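Long-range contacts in aq_2013 protein (Aquifex aeolicus, PDB 2P6C), which is of unknown function but belongs to the uncharacterised UPF0047 (YjbQ) family and assembles as a trimer of identical subunits: residues Cys39-Met44 and Val130-Ile135; Ser48-Gln53 and Leu98-Pro103. All coordinates share one frame; numbering follows the deposited sequence.

Interaction 1: residues Cys39-Met44 and Val130-Ile135; sequences CLVSSM and VVIKII
Leu40 and Ser42 each exchange a pair of backbone hydrogen bonds with the antiparallel strand beside them, Leu40 with Lys133 and Ser42 with Val131. The Leu40 pair is even, with N of Leu40 to O of Lys133 and N of Lys133 to O of Leu40 both at 2.9 Å. The non-hydrogen-bonded pair Val41-Ile132 lies between these two, with Cys39-Ile134 and Ser43-Val130, of the same kind, flanking them; here CA-H groups close on carbonyls, as from CA of Ile132 to O of Leu40 at 3.3 Å.

The side chains of Cys39, Val41, Val130, Ile132 and Ile134 share one face. The thiol of Cys39 turns away from its own backbone N (chi1 176°), which lays SG beside Ile134 CG1 at 3.8 Å and Ile132 CG2 at 4.0 Å; a small, weakly polar group suits this oily niche. Farther along, Val41 CG1 meets Val130 CG1 at 3.9 Å, the two side chains set at a slant. Beta-branched residues suit such strands, since they fill the face close to the backbone.

Beyond the strand end, Met44 crosses Val131 at about a right angle, its CG 4.1 Å from Val131 CG1, and its SD also approaches the valine. Lys133 carries its amine away to Thr5 and to a salt bridge with Glu36 of the second subunit, while Ser42 OG bonds Gln99.

Strand 128-136 is held between strands 2-10 and 37-43, the latter passing on to strand 99-104. Helix 22-32 covers the apolar face, with Val25 on Cys39, Ala28 on Ile132 and Val29 on Ile134.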
loop_
_atom_site.group_PDB
_atom_site.type_symbol
_atom_site.label_atom_id
_atom_site.label_comp_id
_atom_site.label_asym_id
_atom_site.label_seq_id
_atom_site.Cartn_x
_atom_site.Cartn_y
_atom_site.Cartn_z
ATOM N N CYS A 39 13.606 1.368 -2.349
ATOM C CA CYS A 39 13.752 1.802 -0.969
ATOM C C CYS A 39 12.429 1.695 -0.213
ATOM O O CYS A 39 11.522 2.499 -0.425
ATOM C CB CYS A 39 14.254 3.248 -0.947
ATOM S SG CYS A 39 14.375 3.995 0.705
ATOM N N LEU A 40 12.326 0.688 0.653
ATOM C CA LEU A 40 11.131 0.468 1.466
ATOM C C LEU A 40 11.236 1.252 2.778
ATOM O O LEU A 40 12.269 1.216 3.450
ATOM C CB LEU A 40 10.972 -1.026 1.789
ATOM C CG LEU A 40 9.965 -1.426 2.882
ATOM C CD1 LEU A 40 8.521 -1.185 2.417
ATOM C CD2 LEU A 40 10.161 -2.894 3.223
ATOM N N VAL A 41 10.162 1.954 3.133
ATOM C CA VAL A 41 10.108 2.727 4.372
ATOM C C VAL A 41 8.796 2.313 5.004
ATOM O O VAL A 41 7.717 2.635 4.510
ATOM C CB VAL A 41 10.117 4.224 4.087
ATOM C CG1 VAL A 41 10.283 4.995 5.380
ATOM C CG2 VAL A 41 11.234 4.552 3.103
ATOM N N SER A 42 8.898 1.593 6.109
ATOM C CA SER A 42 7.723 1.038 6.744
ATOM C C SER A 42 7.697 1.150 8.259
ATOM O O SER A 42 8.723 0.997 8.927
ATOM C CB SER A 42 7.645 -0.442 6.348
ATOM O OG SER A 42 6.454 -1.048 6.797
ATOM N N SER A 43 6.515 1.414 8.803
ATOM C CA SER A 43 6.355 1.419 10.243
ATOM C C SER A 43 6.372 0.006 10.757
ATOM O O SER A 43 5.786 -0.889 10.178
ATOM C CB SER A 43 5.005 2.040 10.592
ATOM O OG SER A 43 4.773 1.850 11.993
ATOM N N MET A 44 7.083 -0.174 11.876
ATOM C CA MET A 44 7.135 -1.510 12.476
ATOM C C MET A 44 6.009 -1.718 13.494
ATOM O O MET A 44 5.955 -2.734 14.173
ATOM C CB MET A 44 8.501 -1.694 13.129
ATOM C CG MET A 44 9.647 -1.483 12.128
ATOM S SD MET A 44 11.218 -2.206 12.669
ATOM C CE MET A 44 10.875 -3.943 12.339
ATOM N N VAL A 130 10.741 2.831 12.637
ATOM C CA VAL A 130 10.464 2.778 11.218
ATOM C C VAL A 130 11.678 2.108 10.593
ATOM O O VAL A 130 12.800 2.432 10.978
ATOM C CB VAL A 130 10.363 4.205 10.648
ATOM C CG1 VAL A 130 10.576 4.155 9.135
ATOM C CG2 VAL A 130 9.015 4.854 10.950
ATOM N N VAL A 131 11.449 1.110 9.706
ATOM C CA VAL A 131 12.585 0.468 8.985
ATOM C C VAL A 131 12.733 1.018 7.600
ATOM O O VAL A 131 11.753 1.308 6.912
ATOM C CB VAL A 131 12.487 -1.095 8.955
ATOM C CG1 VAL A 131 11.162 -1.568 8.353
ATOM C CG2 VAL A 131 13.617 -1.671 8.119
ATOM N N ILE A 132 14.015 1.253 7.241
ATOM C CA ILE A 132 14.396 1.607 5.878
ATOM C C ILE A 132 15.210 0.462 5.310
ATOM O O ILE A 132 16.245 0.110 5.813
ATOM C CB ILE A 132 15.284 2.864 5.864
ATOM C CG1 ILE A 132 14.520 4.060 6.425
ATOM C CG2 ILE A 132 15.675 3.203 4.405
ATOM C CD1 ILE A 132 15.429 5.253 6.725
ATOM N N LYS A 133 14.676 -0.149 4.253
ATOM C CA LYS A 133 15.404 -1.244 3.656
ATOM C C LYS A 133 15.619 -0.967 2.179
ATOM O O LYS A 133 14.682 -0.779 1.414
ATOM C CB LYS A 133 14.577 -2.517 3.832
ATOM C CG LYS A 133 15.369 -3.773 3.463
ATOM C CD LYS A 133 16.501 -4.050 4.452
ATOM C CE LYS A 133 16.885 -5.536 4.495
ATOM N NZ LYS A 133 17.587 -5.827 5.743
ATOM N N ILE A 134 16.923 -0.881 1.836
ATOM C CA ILE A 134 17.325 -0.572 0.462
ATOM C C ILE A 134 18.056 -1.736 -0.186
ATOM O O ILE A 134 18.892 -2.392 0.420
ATOM C CB ILE A 134 18.276 0.635 0.509
ATOM C CG1 ILE A 134 17.481 1.862 0.996
ATOM C CG2 ILE A 134 18.784 0.911 -0.925
ATOM C CD1 ILE A 134 18.270 3.151 1.290
ATOM N N ILE A 135 17.713 -2.021 -1.453
ATOM C CA ILE A 135 18.392 -3.085 -2.269
ATOM C C ILE A 135 18.570 -2.509 -3.662
ATOM O O ILE A 135 17.767 -1.719 -4.141
ATOM C CB ILE A 135 17.708 -4.476 -2.293
ATOM C CG1 ILE A 135 16.289 -4.405 -2.942
ATOM C CG2 ILE A 135 17.534 -5.089 -0.872
ATOM C CD1 ILE A 135 15.603 -5.754 -3.321
#

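Interaction 2: residues Ser48-Gln53 and Leu98-Pro103; sequences SSVIIQ and LQVVLP
Ile52 and Val100 cross obliquely, and their branches interlock: both CG1 and CD1 of Ile52 lie 3.8 Å from Val100 CG1. Beyond Val100, Ile52 and Leu102 meet tip to tip, Ile52 CD1 to Leu102 CD2, at 3.7 Å. The extended chain of the isoleucine (chi2 172°) carries its terminal methyl far enough to touch both residues, a reach that valine lacks. An alanine here is likely to leave a gap beside Val100 and deprive the Leu102 methyl of its partner. Val50 approaches Val100 at about a right angle instead, Val50 CG1 lying 3.8 Å from Val100 CG2, so that Val100 presents one branch to Val50 and both to Ile52.

Near the other end the backbones draw together. N of Val50 gives a hydrogen bond to O of Leu98 at 3.1 Å; the N-H arrives above the carbonyl plane, 58° out of it. Here Ser49 OG passes 3.6 Å from CA of Leu98, a close approach suited to a small side chain, and bonds Thr96 OG1. From this point the strands diverge at 46°, and bulky aliphatic side chains fill the widening angle.

Gln99, directed away from segment 48-53, accepts a hydrogen bond at OE1 from N of Val101 of the second subunit. Strand 48-53 pairs with strand 116-121, whereas strand 99-104 pairs with strand 37-43; edge strands of two antiparallel sheets thus converge, one backbone bond linking these segments and an aliphatic core between them, consistent with a layered beta arrangement.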
loop_
_atom_site.group_PDB
_atom_site.type_symbol
_atom_site.label_atom_id
_atom_site.label_comp_id
_atom_site.label_asym_id
_atom_site.label_seq_id
_atom_site.Cartn_x
_atom_site.Cartn_y
_atom_site.Cartn_z
ATOM N N SER A 48 0.846 3.276 13.821
ATOM C CA SER A 48 1.559 4.334 13.135
ATOM C C SER A 48 1.840 3.857 11.714
ATOM O O SER A 48 1.903 2.650 11.453
ATOM C CB SER A 48 2.872 4.649 13.862
ATOM O OG SER A 48 3.768 3.549 13.855
ATOM N N SER A 49 2.013 4.808 10.801
ATOM C CA SER A 49 2.311 4.493 9.389
ATOM C C SER A 49 3.321 5.483 8.777
ATOM O O SER A 49 3.455 6.619 9.229
ATOM C CB SER A 49 0.994 4.556 8.576
ATOM O OG SER A 49 0.067 3.551 9.013
ATOM N N VAL A 50 4.124 4.964 7.775
ATOM C CA VAL A 50 4.827 5.816 6.800
ATOM C C VAL A 50 3.938 6.002 5.602
ATOM O O VAL A 50 3.440 5.070 4.978
ATOM C CB VAL A 50 6.150 5.183 6.343
ATOM C CG1 VAL A 50 6.842 6.098 5.306
ATOM C CG2 VAL A 50 7.088 4.995 7.516
ATOM N N ILE A 51 3.690 7.310 5.365
ATOM C CA ILE A 51 2.786 7.811 4.294
ATOM C C ILE A 51 3.576 8.841 3.488
ATOM O O ILE A 51 4.530 9.443 3.966
ATOM C CB ILE A 51 1.366 8.375 4.800
ATOM C CG1 ILE A 51 1.586 9.624 5.658
ATOM C CG2 ILE A 51 0.672 7.323 5.683
ATOM C CD1 ILE A 51 0.289 10.392 5.922
ATOM N N ILE A 52 3.086 9.077 2.280
ATOM C CA ILE A 52 3.557 10.150 1.428
ATOM C C ILE A 52 2.424 11.106 1.210
ATOM O O ILE A 52 1.358 10.748 0.724
ATOM C CB ILE A 52 4.010 9.594 0.067
ATOM C CG1 ILE A 52 5.370 8.906 0.216
ATOM C CG2 ILE A 52 4.178 10.746 -0.939
ATOM C CD1 ILE A 52 5.789 8.150 -1.046
ATOM N N GLN A 53 2.625 12.328 1.705
ATOM C CA GLN A 53 1.717 13.448 1.560
ATOM C C GLN A 53 2.491 14.609 0.994
ATOM O O GLN A 53 3.623 14.474 0.619
ATOM C CB GLN A 53 1.254 13.870 2.924
ATOM C CG GLN A 53 0.359 12.813 3.515
ATOM C CD GLN A 53 -0.949 12.783 2.765
ATOM O OE1 GLN A 53 -1.917 13.449 3.098
ATOM N NE2 GLN A 53 -0.987 11.877 1.767
ATOM N N LEU A 98 0.600 0.991 6.261
ATOM C CA LEU A 98 1.832 1.095 7.087
ATOM C C LEU A 98 3.117 1.533 6.325
ATOM O O LEU A 98 4.085 2.006 6.907
ATOM C CB LEU A 98 2.071 -0.251 7.777
ATOM C CG LEU A 98 2.901 -1.222 6.928
ATOM C CD1 LEU A 98 3.489 -2.362 7.761
ATOM C CD2 LEU A 98 2.082 -1.882 5.819
ATOM N N GLN A 99 3.171 1.404 5.002
ATOM C CA GLN A 99 4.419 1.660 4.292
ATOM C C GLN A 99 4.339 2.274 2.888
ATOM O O GLN A 99 3.267 2.478 2.322
ATOM C CB GLN A 99 5.148 0.319 4.158
ATOM C CG GLN A 99 4.457 -0.588 3.114
ATOM C CD GLN A 99 4.866 -2.059 3.149
ATOM O OE1 GLN A 99 4.638 -2.794 2.182
ATOM N NE2 GLN A 99 5.449 -2.500 4.264
ATOM N N VAL A 100 5.523 2.525 2.335
ATOM C CA VAL A 100 5.723 3.085 0.942
ATOM C C VAL A 100 7.001 2.491 0.435
ATOM O O VAL A 100 7.906 2.162 1.190
ATOM C CB VAL A 100 5.758 4.690 0.733
ATOM C CG1 VAL A 100 4.416 5.296 1.136
ATOM C CG2 VAL A 100 6.854 5.298 1.589
ATOM N N VAL A 101 7.074 2.348 -0.887
ATOM C CA VAL A 101 8.263 1.880 -1.560
ATOM C C VAL A 101 8.649 2.914 -2.565
ATOM O O VAL A 101 7.860 3.326 -3.405
ATOM C CB VAL A 101 7.969 0.576 -2.305
ATOM C CG1 VAL A 101 9.216 0.109 -3.053
ATOM C CG2 VAL A 101 7.542 -0.499 -1.323
ATOM N N LEU A 102 9.883 3.394 -2.496
ATOM C CA LEU A 102 10.356 4.423 -3.410
ATOM C C LEU A 102 11.536 3.946 -4.278
ATOM O O LEU A 102 12.331 3.098 -3.896
ATOM C CB LEU A 102 10.759 5.636 -2.564
ATOM C CG LEU A 102 9.546 6.364 -1.978
ATOM C CD1 LEU A 102 9.923 7.350 -0.868
ATOM C CD2 LEU A 102 8.783 7.172 -3.026
ATOM N N PRO A 103 11.584 4.502 -5.507
ATOM C CA PRO A 103 12.656 4.249 -6.454
ATOM C C PRO A 103 13.922 5.001 -6.073
ATOM O O PRO A 103 13.897 6.051 -5.448
ATOM C CB PRO A 103 12.216 4.760 -7.822
ATOM C CG PRO A 103 10.881 5.502 -7.658
ATOM C CD PRO A 103 10.618 5.413 -6.079
#

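How the interactions relate
Strand 37-43 ties the two contacts together: it pairs with 130-135 in interaction 1 and, along its other edge, with the strand of 98-103 from interaction 2, the centres lying about 9 Å apart. A probable hydrogen bond of 2.6 Å runs from Cys39 N to Leu102 O, and a second probable one, 2.7 Å between Ser43 OG and Ser48 OG, spans the turn from strand 37-43 to strand 48-53. Along the chain, interaction 2 is nested within the loop closed by interaction 1. The first pairs the two central strands of the larger sheet; the second brings an edge strand of the smaller sheet against it. Both also touch the second subunit, through Lys133 and Gln99 among others.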